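Local coordinates for protein purine nucleoside phosphorylase (Anopheles gambiae, PDB 2P4S) that catalyses the phosphorolysis of inosine, guanosine and their 2'-deoxy forms to the free purine base and pentose 1-phosphate in purine salvage, working as a homotrimer, at residues F170-Y173 with P177-K180; M183-M188 with V307-T312. All coordinates share one frame; numbering follows the deposited sequence.

How the contacts relate
Both contacts are largely buried, and both draw on helix 178-191: contact 1 uses its first turn, contact 2 its middle. In contact 1 that turn meets the loop following strand 161-167, close to the phosphate site, the bound inhibitor and a neighbouring subunit; a leucine methyl over one imidazole face does most of the work. Contact 2, whose centre lies about 11 Å from that of contact 1, is a helix-helix packing against helix 307-315, made of methyl groups, an arginine side chain and a backbone carbonyl. The two touch directly, L178 CD2 lying 3.6 Å from H308 ND1 and F170 CE2 3.7 Å from P184 CG. In neither does a hydrogen bond cross between the segments.

Contact 1: F170-Y173 with P177-K180; sequences FHHY and PLAK. With DIH (7-[[(3R,4R)-3-(hydroxymethyl)-4-oxidanyl-pyrrolidin-1-ium-1-yl]methyl]-3,5-dihydropyrrolo[3,2-d]pyrimidin-4-one), chain F.
H172 and L178 meet by CH-pi packing, an example of how a loop that serves an active site can rest on the helix that follows it. Methyl CD2 of L178 stands over one face of the imidazole, 3.9 Å from the ring centroid and 27° off its normal, shifted toward the rim so that H172 CG is its closest atom at 3.6 Å. A first torsion that swings CG to the far side from the backbone N (chi1 -164°) brings the ring up to the helix start.

Looser van der Waals contacts flank this pair. P177, the N-cap residue of helix 178-191, approaches the imidazole in its plane, with CA 4.0 Å from H172 ND1. Further along, F170 CD2 comes within 4.2 Å of the backbone O of K180.

The polar bonds are made to partners outside the two segments. H172 ND1 is hydrogen-bonded to the backbone O of Y176, which ties the ring to the turn between the segments, while the backbone O of H172 bonds to Q233 of a neighbouring subunit. The hydroxyl of Y173 donates to O3' of the inhibitor at 2.7 Å, the ligand oxygen lying near the plane of the phenol at its edge. That same OH sits over the centre of the H171 ring, 3.2 Å above its plane, and the Y173 ring meets F244 of the neighbouring subunit edge-to-face.

F170 and H171 belong to the phosphate site, and H171 and Y173 to the inhibitor pocket. H172, held by L178 and by the backbone O of Y176, thus joins the start of helix 178-191 to the same short loop whose neighbouring residues line the inhibitor pocket.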
loop_
_atom_site.group_PDB
_atom_site.type_symbol
_atom_site.label_atom_id
_atom_site.label_comp_id
_atom_site.label_asym_id
_atom_site.label_seq_id
_atom_site.Cartn_x
_atom_site.Cartn_y
_atom_site.Cartn_z
ATOM N N PHE A 170 19.499 6.821 -0.639
ATOM C CA PHE A 170 18.610 6.520 -1.782
ATOM C C PHE A 170 17.177 6.375 -1.289
ATOM O O PHE A 170 16.931 5.712 -0.265
ATOM C CB PHE A 170 19.025 5.185 -2.472
ATOM C CG PHE A 170 20.507 5.075 -2.691
ATOM C CD1 PHE A 170 21.210 6.125 -3.320
ATOM C CD2 PHE A 170 21.227 3.983 -2.207
ATOM C CE1 PHE A 170 22.594 6.042 -3.494
ATOM C CE2 PHE A 170 22.634 3.918 -2.401
ATOM C CZ PHE A 170 23.298 4.933 -3.031
ATOM N N HIS A 171 16.241 6.946 -2.039
ATOM C CA HIS A 171 14.845 6.983 -1.622
ATOM C C HIS A 171 13.999 6.386 -2.703
ATOM O O HIS A 171 14.321 6.505 -3.887
ATOM C CB HIS A 171 14.380 8.411 -1.382
ATOM C CG HIS A 171 15.353 9.257 -0.610
ATOM N ND1 HIS A 171 15.200 9.523 0.737
ATOM C CD2 HIS A 171 16.448 9.955 -1.007
ATOM C CE1 HIS A 171 16.171 10.321 1.149
ATOM N NE2 HIS A 171 16.939 10.606 0.106
ATOM N N HIS A 172 12.901 5.776 -2.275
ATOM C CA HIS A 172 11.953 5.123 -3.156
ATOM C C HIS A 172 11.319 6.067 -4.186
ATOM O O HIS A 172 11.096 5.666 -5.326
ATOM C CB HIS A 172 10.891 4.427 -2.296
ATOM C CG HIS A 172 10.064 3.417 -3.028
ATOM N ND1 HIS A 172 10.612 2.426 -3.825
ATOM C CD2 HIS A 172 8.727 3.213 -3.045
ATOM C CE1 HIS A 172 9.645 1.666 -4.310
ATOM N NE2 HIS A 172 8.496 2.111 -3.836
ATOM N N TYR A 173 11.028 7.304 -3.779
ATOM C CA TYR A 173 10.501 8.353 -4.689
ATOM C C TYR A 173 11.479 8.757 -5.834
ATOM O O TYR A 173 11.081 9.444 -6.809
ATOM C CB TYR A 173 10.030 9.602 -3.912
ATOM C CG TYR A 173 11.133 10.310 -3.155
ATOM C CD1 TYR A 173 12.144 11.046 -3.837
ATOM C CD2 TYR A 173 11.156 10.314 -1.752
ATOM C CE1 TYR A 173 13.173 11.702 -3.133
ATOM C CE2 TYR A 173 12.184 10.960 -1.061
ATOM C CZ TYR A 173 13.183 11.665 -1.759
ATOM O OH TYR A 173 14.210 12.304 -1.053
ATOM N N PRO A 177 13.630 0.699 -6.313
ATOM C CA PRO A 177 12.916 -0.320 -5.504
ATOM C C PRO A 177 13.504 -0.347 -4.076
ATOM O O PRO A 177 14.649 0.027 -3.894
ATOM C CB PRO A 177 13.212 -1.652 -6.229
ATOM C CG PRO A 177 13.630 -1.217 -7.701
ATOM C CD PRO A 177 14.200 0.172 -7.577
ATOM N N LEU A 178 12.726 -0.759 -3.077
ATOM C CA LEU A 178 13.236 -0.789 -1.685
ATOM C C LEU A 178 14.523 -1.637 -1.500
ATOM O O LEU A 178 15.440 -1.213 -0.781
ATOM C CB LEU A 178 12.111 -1.180 -0.677
ATOM C CG LEU A 178 10.895 -0.232 -0.697
ATOM C CD1 LEU A 178 9.888 -0.676 0.363
ATOM C CD2 LEU A 178 11.352 1.207 -0.434
ATOM N N ALA A 179 14.612 -2.792 -2.184
ATOM C CA ALA A 179 15.821 -3.658 -2.115
ATOM C C ALA A 179 17.075 -2.948 -2.619
ATOM O O ALA A 179 18.165 -3.153 -2.109
ATOM C CB ALA A 179 15.616 -5.029 -2.864
ATOM N N LYS A 180 16.907 -2.096 -3.610
ATOM C CA LYS A 180 17.992 -1.259 -4.089
ATOM C C LYS A 180 18.356 -0.128 -3.094
ATOM O O LYS A 180 19.545 0.167 -2.918
ATOM C CB LYS A 180 17.661 -0.711 -5.497
ATOM C CG LYS A 180 18.765 0.143 -6.145
ATOM C CD LYS A 180 18.625 -0.031 -7.659
ATOM C CE LYS A 180 19.651 0.760 -8.450
ATOM N NZ LYS A 180 19.370 0.693 -9.953
HETATM O "O5'" DIH F . 12.632 17.434 2.252
HETATM C "C5'" DIH F . 12.190 16.188 1.676
HETATM C "C4'" DIH F . 13.143 15.126 2.166
HETATM C "C6'" DIH F . 13.254 15.131 3.707
HETATM C "C3'" DIH F . 12.648 13.755 1.758
HETATM O "O3'" DIH F . 13.785 12.930 1.499
HETATM C "C2'" DIH F . 11.968 13.231 3.009
HETATM N "N1'" DIH F . 12.859 13.747 4.096
HETATM C C10 DIH F . 12.242 13.530 5.413
HETATM C C9 DIH F . 11.151 14.478 5.866
HETATM C C8 DIH F . 11.360 15.693 6.572
HETATM N N7 DIH F . 10.146 16.251 6.835
HETATM C C5 DIH F . 9.162 15.459 6.335
HETATM C C6 DIH F . 7.672 15.504 6.359
HETATM O O6 DIH F . 7.021 16.484 6.910
HETATM N N1 DIH F . 7.051 14.467 5.759
HETATM C C2 DIH F . 7.707 13.427 5.159
HETATM N N3 DIH F . 9.046 13.336 5.148
HETATM C C4 DIH F . 9.774 14.344 5.737
#

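Contact 2: M183-M188 with V307-T312; sequences MPVRVM and VHEIIT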
loop_
_atom_site.group_PDB
_atom_site.type_symbol
_atom_site.label_atom_id
_atom_site.label_comp_id
_atom_site.label_asym_id
_atom_site.label_seq_id
_atom_site.Cartn_x
_atom_site.Cartn_y
_atom_site.Cartn_z
ATOM N N MET A 183 20.148 -2.041 -0.304
ATOM C CA MET A 183 21.367 -2.766 -0.727
ATOM C C MET A 183 22.707 -2.414 0.025
ATOM O O MET A 183 23.512 -3.299 0.326
ATOM C CB MET A 183 21.517 -2.706 -2.264
ATOM C CG MET A 183 22.903 -3.161 -2.789
ATOM S SD MET A 183 24.131 -1.852 -2.925
ATOM C CE MET A 183 23.256 -0.598 -3.824
ATOM N N PRO A 184 22.987 -1.124 0.273
ATOM C CA PRO A 184 24.205 -0.794 1.024
ATOM C C PRO A 184 24.294 -1.363 2.435
ATOM O O PRO A 184 25.422 -1.561 2.966
ATOM C CB PRO A 184 24.155 0.723 1.083
ATOM C CG PRO A 184 23.339 1.098 -0.182
ATOM C CD PRO A 184 22.284 0.089 -0.208
ATOM N N VAL A 185 23.139 -1.668 3.035
ATOM C CA VAL A 185 23.106 -2.429 4.302
ATOM C C VAL A 185 23.633 -3.868 4.177
ATOM O O VAL A 185 24.268 -4.363 5.103
ATOM C CB VAL A 185 21.681 -2.415 4.969
ATOM C CG1 VAL A 185 21.660 -3.157 6.300
ATOM C CG2 VAL A 185 21.160 -0.951 5.141
ATOM N N ARG A 186 23.332 -4.563 3.074
ATOM C CA ARG A 186 23.873 -5.941 2.853
ATOM C C ARG A 186 25.388 -5.891 2.645
ATOM O O ARG A 186 26.105 -6.723 3.175
ATOM C CB ARG A 186 23.273 -6.614 1.656
ATOM C CG ARG A 186 21.761 -6.623 1.555
ATOM C CD ARG A 186 21.259 -7.767 2.266
ATOM N NE ARG A 186 20.132 -8.429 1.620
ATOM C CZ ARG A 186 19.198 -9.094 2.308
ATOM N NH1 ARG A 186 19.252 -9.167 3.674
ATOM N NH2 ARG A 186 18.209 -9.679 1.651
ATOM N N VAL A 187 25.859 -4.880 1.921
ATOM C CA VAL A 187 27.278 -4.608 1.761
ATOM C C VAL A 187 27.990 -4.315 3.112
ATOM O O VAL A 187 29.026 -4.912 3.391
ATOM C CB VAL A 187 27.531 -3.449 0.728
ATOM C CG1 VAL A 187 28.992 -3.162 0.638
ATOM C CG2 VAL A 187 26.981 -3.832 -0.644
ATOM N N MET A 188 27.458 -3.400 3.925
ATOM C CA MET A 188 27.965 -3.173 5.284
ATOM C C MET A 188 28.142 -4.491 6.076
ATOM O O MET A 188 29.185 -4.730 6.667
ATOM C CB MET A 188 27.065 -2.202 6.059
ATOM C CG MET A 188 27.074 -0.742 5.604
ATOM S SD MET A 188 25.704 0.195 6.391
ATOM C CE MET A 188 26.167 1.847 5.905
ATOM N N VAL A 307 13.071 2.632 7.077
ATOM C CA VAL A 307 12.333 1.433 7.563
ATOM C C VAL A 307 12.880 0.136 6.900
ATOM O O VAL A 307 13.181 -0.830 7.579
ATOM C CB VAL A 307 10.745 1.595 7.400
ATOM C CG1 VAL A 307 10.006 0.237 7.469
ATOM C CG2 VAL A 307 10.201 2.498 8.455
ATOM N N HIS A 308 13.023 0.178 5.569
ATOM C CA HIS A 308 13.508 -0.934 4.728
ATOM C C HIS A 308 14.993 -1.184 4.895
ATOM O O HIS A 308 15.436 -2.312 4.771
ATOM C CB HIS A 308 13.149 -0.695 3.227
ATOM C CG HIS A 308 13.399 0.706 2.764
ATOM N ND1 HIS A 308 12.500 1.733 2.973
ATOM C CD2 HIS A 308 14.474 1.267 2.151
ATOM C CE1 HIS A 308 13.014 2.865 2.512
ATOM N NE2 HIS A 308 14.223 2.610 2.039
ATOM N N GLU A 309 15.766 -0.142 5.162
ATOM C CA GLU A 309 17.160 -0.316 5.594
ATOM C C GLU A 309 17.283 -1.107 6.930
ATOM O O GLU A 309 18.111 -2.030 7.072
ATOM C CB GLU A 309 17.828 1.071 5.740
ATOM C CG GLU A 309 17.943 1.857 4.431
ATOM C CD GLU A 309 17.966 3.373 4.643
ATOM O OE1 GLU A 309 18.009 3.830 5.806
ATOM O OE2 GLU A 309 17.959 4.128 3.641
ATOM N N ILE A 310 16.508 -0.682 7.924
ATOM C CA ILE A 310 16.388 -1.392 9.194
ATOM C C ILE A 310 15.924 -2.838 9.040
ATOM O O ILE A 310 16.464 -3.714 9.667
ATOM C CB ILE A 310 15.460 -0.600 10.189
ATOM C CG1 ILE A 310 16.095 0.779 10.512
ATOM C CG2 ILE A 310 15.218 -1.416 11.467
ATOM C CD1 ILE A 310 17.310 0.734 11.529
ATOM N N ILE A 311 14.934 -3.103 8.197
ATOM C CA ILE A 311 14.445 -4.466 8.006
ATOM C C ILE A 311 15.524 -5.370 7.377
ATOM O O ILE A 311 15.716 -6.543 7.764
ATOM C CB ILE A 311 13.171 -4.429 7.126
ATOM C CG1 ILE A 311 11.985 -3.907 7.935
ATOM C CG2 ILE A 311 12.823 -5.786 6.541
ATOM C CD1 ILE A 311 10.679 -3.822 7.106
ATOM N N THR A 312 16.231 -4.820 6.400
ATOM C CA THR A 312 17.390 -5.514 5.810
ATOM C C THR A 312 18.492 -5.781 6.852
ATOM O O THR A 312 19.070 -6.844 6.876
ATOM C CB THR A 312 17.931 -4.695 4.625
ATOM O OG1 THR A 312 16.855 -4.481 3.681
ATOM C CG2 THR A 312 19.089 -5.416 3.962
#
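T312 has the most surface buried here, and its methyl CG2 fits between V185 and R186 of the facing helix. It lies 3.6 Å from R186 CD and 4.1 Å from V185 CB. With OG1 beside the backbone N (chi1 -56°), CG2 lies anti to that N and faces helix 178-191, whereas OG1 turns back to donate, at 2.8 Å, to the backbone O of H308, which also accepts from T312 N.

V185 packs beside this methyl and reaches one turn back along helix 307-315: its CG2 is 3.9 Å from E309 CB, and both of its methyls border the backbone O of E309. R186 bends at chi2 and chi3, laying its aliphatic chain across T312 at about a right angle; its NH1 bonds to H315, and its guanidinium makes a cation-pi contact with F240.

The axes of the two short segments come within 8.8 Å and run the same way, inclined by 31°. No hydrogen bond crosses; methyls and methylenes do most of the touching, with the E309 carbonyl and the arginine head group also against them. The E309 carboxylate forms a salt bridge with R169, which joins this seam to the phosphate site.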